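Local coordinates for envelope glycoprotein (Thogoto virus, PDB 5XEA) that probably attaches the virus to a host-cell receptor and later drives fusion of the viral and host membranes, at residues V162-P167 with E178-T183. Residues are numbered along the deposited sequence; the frame is centred on the assembly and turned at random.
Sequences VSTLLP and EPLFWT. With NAG (2-acetamido-2-deoxy-beta-D-glucopyranose), chain E; NAG (2-acetamido-2-deoxy-beta-D-glucopyranose), chain C.
Leu166 and Trp182 make one half of this contact, Thr164 and Leu180 the other. It bridges strands of one antiparallel sheet in this gp64-like fusion glycoprotein that share no backbone pairing: strand 159-165 pairs with 133-156 and 171-174, strand 180-184 with 187-192. Thr164 and Leu180, the closest residues along the backbones, keep their CA atoms 8.9 Å apart, and side chains bridge the gap. They meet tip to tip. Leu180 holds CG anti to its carbonyl carbon (chi1 -61°), with an extended second torsion that carries CD1 up against the whole fork of Thr164, where CB and OG1 each lie 3.8 Å from Leu180 CD1 and CG2 is hardly farther. This methyl touches the hydroxyl without competing for it: OG1 is hydrogen-bonded to Glu40 and His174.

At the other end Leu166 and Trp182 run alongside each other, pointing opposite ways, and Leu166 CD2 comes obliquely to the benzo end of the indole, 3.7 Å from Trp182 CH2. The second branch of Leu166 turns to carbohydrate, with CD1 3.5 Å from C5 of the chain C NAG. Trp182 CG sits between the backbone N and the carbonyl carbon (chi1 75°), which stands the indole up off its strand toward Leu166. Over one face lies the acetamido group of the chain E NAG, which is joined to O4 of the chain C NAG; its methyl C8 is 3.6 Å above the ring plane, displaced from the ring centre. Tyr189 also stacks with this ring.

Between the strands the chemistry is purely van der Waals, burying 130 Å² summed over both sides; carbon-rich patches of the glycan extend the packing of Leu166 and Trp182, and its hydrogen bond to Glu184 OE1 adds a polar hold, consistent with a glycan kept close to the protein surface.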
ATOM      1  N   VAL B 162     -16.540  19.440   6.083  1.00 45.61           N
ATOM      2  CA  VAL B 162     -16.347  17.997   6.091  1.00 43.54           C
ATOM      3  C   VAL B 162     -16.417  17.507   4.652  1.00 48.04           C
ATOM      4  O   VAL B 162     -17.251  17.968   3.866  1.00 47.49           O
ATOM      5  CB  VAL B 162     -17.394  17.309   6.981  1.00 48.47           C
ATOM      6  CG1 VAL B 162     -17.367  15.784   6.781  1.00 45.92           C
ATOM      7  CG2 VAL B 162     -17.168  17.680   8.430  1.00 45.91           C
ATOM      8  N   SER B 163     -15.530  16.591   4.288  1.00 42.50           N
ATOM      9  CA  SER B 163     -15.434  16.087   2.920  1.00 43.15           C
ATOM     10  C   SER B 163     -15.832  14.620   2.942  1.00 41.29           C
ATOM     11  O   SER B 163     -15.050  13.764   3.363  1.00 39.79           O
ATOM     12  CB  SER B 163     -14.021  16.285   2.369  1.00 51.60           C
ATOM     13  OG  SER B 163     -13.907  15.839   1.028  1.00 45.79           O
ATOM     14  N   THR B 164     -17.054  14.341   2.496  1.00 40.12           N
ATOM     15  CA  THR B 164     -17.573  12.987   2.458  1.00 39.19           C
ATOM     16  C   THR B 164     -17.060  12.288   1.208  1.00 41.35           C
ATOM     17  O   THR B 164     -17.122  12.842   0.105  1.00 43.49           O
ATOM     18  CB  THR B 164     -19.101  13.015   2.500  1.00 41.36           C
ATOM     19  OG1 THR B 164     -19.512  13.269   3.846  1.00 42.78           O
ATOM     20  CG2 THR B 164     -19.728  11.677   1.984  1.00 35.39           C
ATOM     21  N   LEU B 165     -16.529  11.084   1.394  1.00 37.59           N
ATOM     22  CA  LEU B 165     -15.808  10.367   0.351  1.00 34.52           C
ATOM     23  C   LEU B 165     -16.745   9.357  -0.301  1.00 42.06           C
ATOM     24  O   LEU B 165     -17.259   8.454   0.370  1.00 40.33           O
ATOM     25  CB  LEU B 165     -14.572   9.682   0.946  1.00 41.06           C
ATOM     26  CG  LEU B 165     -13.675  10.630   1.775  1.00 40.41           C
ATOM     27  CD1 LEU B 165     -12.496   9.909   2.401  1.00 43.01           C
ATOM     28  CD2 LEU B 165     -13.175  11.745   0.904  1.00 41.75           C
ATOM     29  N   LEU B 166     -16.976   9.517  -1.585  1.00 43.89           N
ATOM     30  CA  LEU B 166     -17.889   8.566  -2.208  1.00 38.86           C
ATOM     31  C   LEU B 166     -17.106   7.456  -2.903  1.00 42.80           C
ATOM     32  O   LEU B 166     -15.954   7.655  -3.293  1.00 38.82           O
ATOM     33  CB  LEU B 166     -18.791   9.284  -3.220  1.00 38.89           C
ATOM     34  CG  LEU B 166     -19.641  10.448  -2.694  1.00 40.30           C
ATOM     35  CD1 LEU B 166     -20.424  11.109  -3.830  1.00 43.64           C
ATOM     36  CD2 LEU B 166     -20.593   9.999  -1.594  1.00 37.74           C
ATOM     37  N   PRO B 167     -17.685   6.260  -3.098  1.00 39.36           N
ATOM     38  CA  PRO B 167     -16.889   5.146  -3.653  1.00 34.45           C
ATOM     39  C   PRO B 167     -16.501   5.307  -5.121  1.00 38.81           C
ATOM     40  O   PRO B 167     -15.585   4.596  -5.571  1.00 36.37           O
ATOM     41  CB  PRO B 167     -17.780   3.918  -3.426  1.00 39.97           C
ATOM     42  CG  PRO B 167     -19.124   4.448  -3.075  1.00 36.94           C
ATOM     43  CD  PRO B 167     -18.938   5.797  -2.481  1.00 37.79           C
ATOM     44  N   GLU B 178     -24.714  20.121   8.606  1.00 64.22           N
ATOM     45  CA  GLU B 178     -25.585  19.821   7.472  1.00 59.67           C
ATOM     46  C   GLU B 178     -25.488  18.337   7.137  1.00 62.85           C
ATOM     47  O   GLU B 178     -24.480  17.912   6.554  1.00 59.40           O
ATOM     48  CB  GLU B 178     -25.204  20.651   6.245  1.00 71.82           C
ATOM     49  CG  GLU B 178     -25.367  22.146   6.383  1.00 94.19           C
ATOM     50  CD  GLU B 178     -24.878  22.910   5.156  1.00105.42           C
ATOM     51  OE1 GLU B 178     -23.924  22.435   4.497  1.00102.52           O
ATOM     52  OE2 GLU B 178     -25.449  23.980   4.848  1.00108.70           O
ATOM     53  N   PRO B 179     -26.484  17.523   7.466  1.00 68.99           N
ATOM     54  CA  PRO B 179     -26.452  16.121   7.033  1.00 61.60           C
ATOM     55  C   PRO B 179     -26.643  16.034   5.529  1.00 57.27           C
ATOM     56  O   PRO B 179     -27.279  16.890   4.913  1.00 53.60           O
ATOM     57  CB  PRO B 179     -27.630  15.482   7.780  1.00 67.53           C
ATOM     58  CG  PRO B 179     -28.188  16.560   8.689  1.00 73.80           C
ATOM     59  CD  PRO B 179     -27.758  17.869   8.113  1.00 72.78           C
ATOM     60  N   LEU B 180     -26.070  14.999   4.926  1.00 55.33           N
ATOM     61  CA  LEU B 180     -26.258  14.753   3.500  1.00 46.48           C
ATOM     62  C   LEU B 180     -27.346  13.709   3.314  1.00 48.30           C
ATOM     63  O   LEU B 180     -27.356  12.690   4.011  1.00 44.77           O
ATOM     64  CB  LEU B 180     -24.977  14.256   2.830  1.00 60.03           C
ATOM     65  CG  LEU B 180     -23.700  15.082   2.807  1.00 48.67           C
ATOM     66  CD1 LEU B 180     -22.662  14.287   2.002  1.00 48.39           C
ATOM     67  CD2 LEU B 180     -23.957  16.442   2.185  1.00 48.00           C
ATOM     68  N   PHE B 181     -28.249  13.958   2.367  1.00 49.27           N
ATOM     69  CA  PHE B 181     -29.266  12.984   1.994  1.00 45.42           C
ATOM     70  C   PHE B 181     -29.445  13.008   0.489  1.00 43.19           C
ATOM     71  O   PHE B 181     -29.648  14.075  -0.100  1.00 45.06           O
ATOM     72  CB  PHE B 181     -30.621  13.241   2.658  1.00 41.76           C
ATOM     73  CG  PHE B 181     -31.698  12.276   2.205  1.00 44.44           C
ATOM     74  CD1 PHE B 181     -31.806  11.015   2.782  1.00 42.55           C
ATOM     75  CD2 PHE B 181     -32.577  12.614   1.191  1.00 50.58           C
ATOM     76  CE1 PHE B 181     -32.777  10.114   2.359  1.00 47.61           C
ATOM     77  CE2 PHE B 181     -33.565  11.713   0.762  1.00 48.59           C
ATOM     78  CZ  PHE B 181     -33.660  10.462   1.348  1.00 45.93           C
ATOM     79  N   TRP B 182     -29.387  11.831  -0.128  1.00 39.10           N
ATOM     80  CA  TRP B 182     -29.707  11.738  -1.536  1.00 46.19           C
ATOM     81  C   TRP B 182     -30.253  10.352  -1.838  1.00 46.53           C
ATOM     82  O   TRP B 182     -30.077   9.397  -1.077  1.00 41.82           O
ATOM     83  CB  TRP B 182     -28.504  12.061  -2.429  1.00 41.98           C
ATOM     84  CG  TRP B 182     -27.450  10.994  -2.512  1.00 41.55           C
ATOM     85  CD1 TRP B 182     -27.320  10.051  -3.495  1.00 48.53           C
ATOM     86  CD2 TRP B 182     -26.358  10.784  -1.607  1.00 43.93           C
ATOM     87  NE1 TRP B 182     -26.229   9.259  -3.246  1.00 42.05           N
ATOM     88  CE2 TRP B 182     -25.616   9.688  -2.099  1.00 42.78           C
ATOM     89  CE3 TRP B 182     -25.939  11.409  -0.428  1.00 45.99           C
ATOM     90  CZ2 TRP B 182     -24.490   9.200  -1.451  1.00 44.68           C
ATOM     91  CZ3 TRP B 182     -24.813  10.921   0.215  1.00 44.73           C
ATOM     92  CH2 TRP B 182     -24.104   9.828  -0.298  1.00 43.43           C
ATOM     93  N   THR B 183     -30.932  10.276  -2.960  1.00 43.98           N
ATOM     94  CA  THR B 183     -31.601   9.070  -3.401  1.00 43.88           C
ATOM     95  C   THR B 183     -31.095   8.723  -4.788  1.00 44.00           C
ATOM     96  O   THR B 183     -30.884   9.609  -5.619  1.00 41.72           O
ATOM     97  CB  THR B 183     -33.107   9.273  -3.406  1.00 45.95           C
ATOM     98  OG1 THR B 183     -33.576   9.331  -2.052  1.00 50.30           O
ATOM     99  CG2 THR B 183     -33.803   8.149  -4.142  1.00 47.10           C
TER
HETATM  100  C1  NAG E   2     -25.305  11.546  -7.158  1.00 81.70           C
HETATM  101  C2  NAG E   2     -25.981  12.740  -6.479  1.00 78.36           C
HETATM  102  C3  NAG E   2     -27.485  12.653  -6.644  1.00 80.64           C
HETATM  103  C4  NAG E   2     -27.849  12.861  -8.103  1.00 93.46           C
HETATM  104  C5  NAG E   2     -27.120  11.858  -9.000  1.00 93.75           C
HETATM  105  C6  NAG E   2     -26.383  12.494 -10.160  1.00 97.78           C
HETATM  106  C7  NAG E   2     -24.529  13.392  -4.603  1.00 57.11           C
HETATM  107  C8  NAG E   2     -24.330  13.340  -3.119  1.00 51.68           C
HETATM  108  N2  NAG E   2     -25.629  12.794  -5.067  1.00 63.61           N
HETATM  109  O3  NAG E   2     -28.101  13.651  -5.839  1.00 72.98           O
HETATM  110  O4  NAG E   2     -29.253  12.695  -8.271  1.00 91.87           O
HETATM  111  O5  NAG E   2     -26.176  11.021  -8.296  1.00 85.07           O
HETATM  112  O6  NAG E   2     -26.228  13.897  -9.989  1.00 94.83           O
HETATM  113  O7  NAG E   2     -23.729  13.947  -5.348  1.00 66.37           O
HETATM  114  C1  NAG C   1     -20.430   9.648  -7.977  1.00 44.32           C
HETATM  115  C2  NAG C   1     -20.996  10.333  -9.227  1.00 64.20           C
HETATM  116  C3  NAG C   1     -22.023  11.407  -8.848  1.00 72.44           C
HETATM  117  C4  NAG C   1     -23.073  10.862  -7.887  1.00 69.09           C
HETATM  118  C5  NAG C   1     -22.348  10.253  -6.686  1.00 62.35           C
HETATM  119  C6  NAG C   1     -23.251   9.597  -5.669  1.00 69.53           C
HETATM  120  C7  NAG C   1     -19.454  10.369 -11.135  1.00 73.11           C
HETATM  121  C8  NAG C   1     -18.345  11.108 -11.816  1.00 66.36           C
HETATM  122  N2  NAG C   1     -19.920  10.919 -10.011  1.00 68.52           N
HETATM  123  O3  NAG C   1     -22.643  11.909 -10.028  1.00 84.61           O
HETATM  124  O4  NAG C   1     -23.941  11.928  -7.508  1.00 77.88           O
HETATM  125  O5  NAG C   1     -21.485   9.211  -7.151  1.00 52.72           O
HETATM  126  O6  NAG C   1     -23.592   8.280  -6.077  1.00 72.84           O
HETATM  127  O7  NAG C   1     -19.910   9.320 -11.585  1.00 76.86           O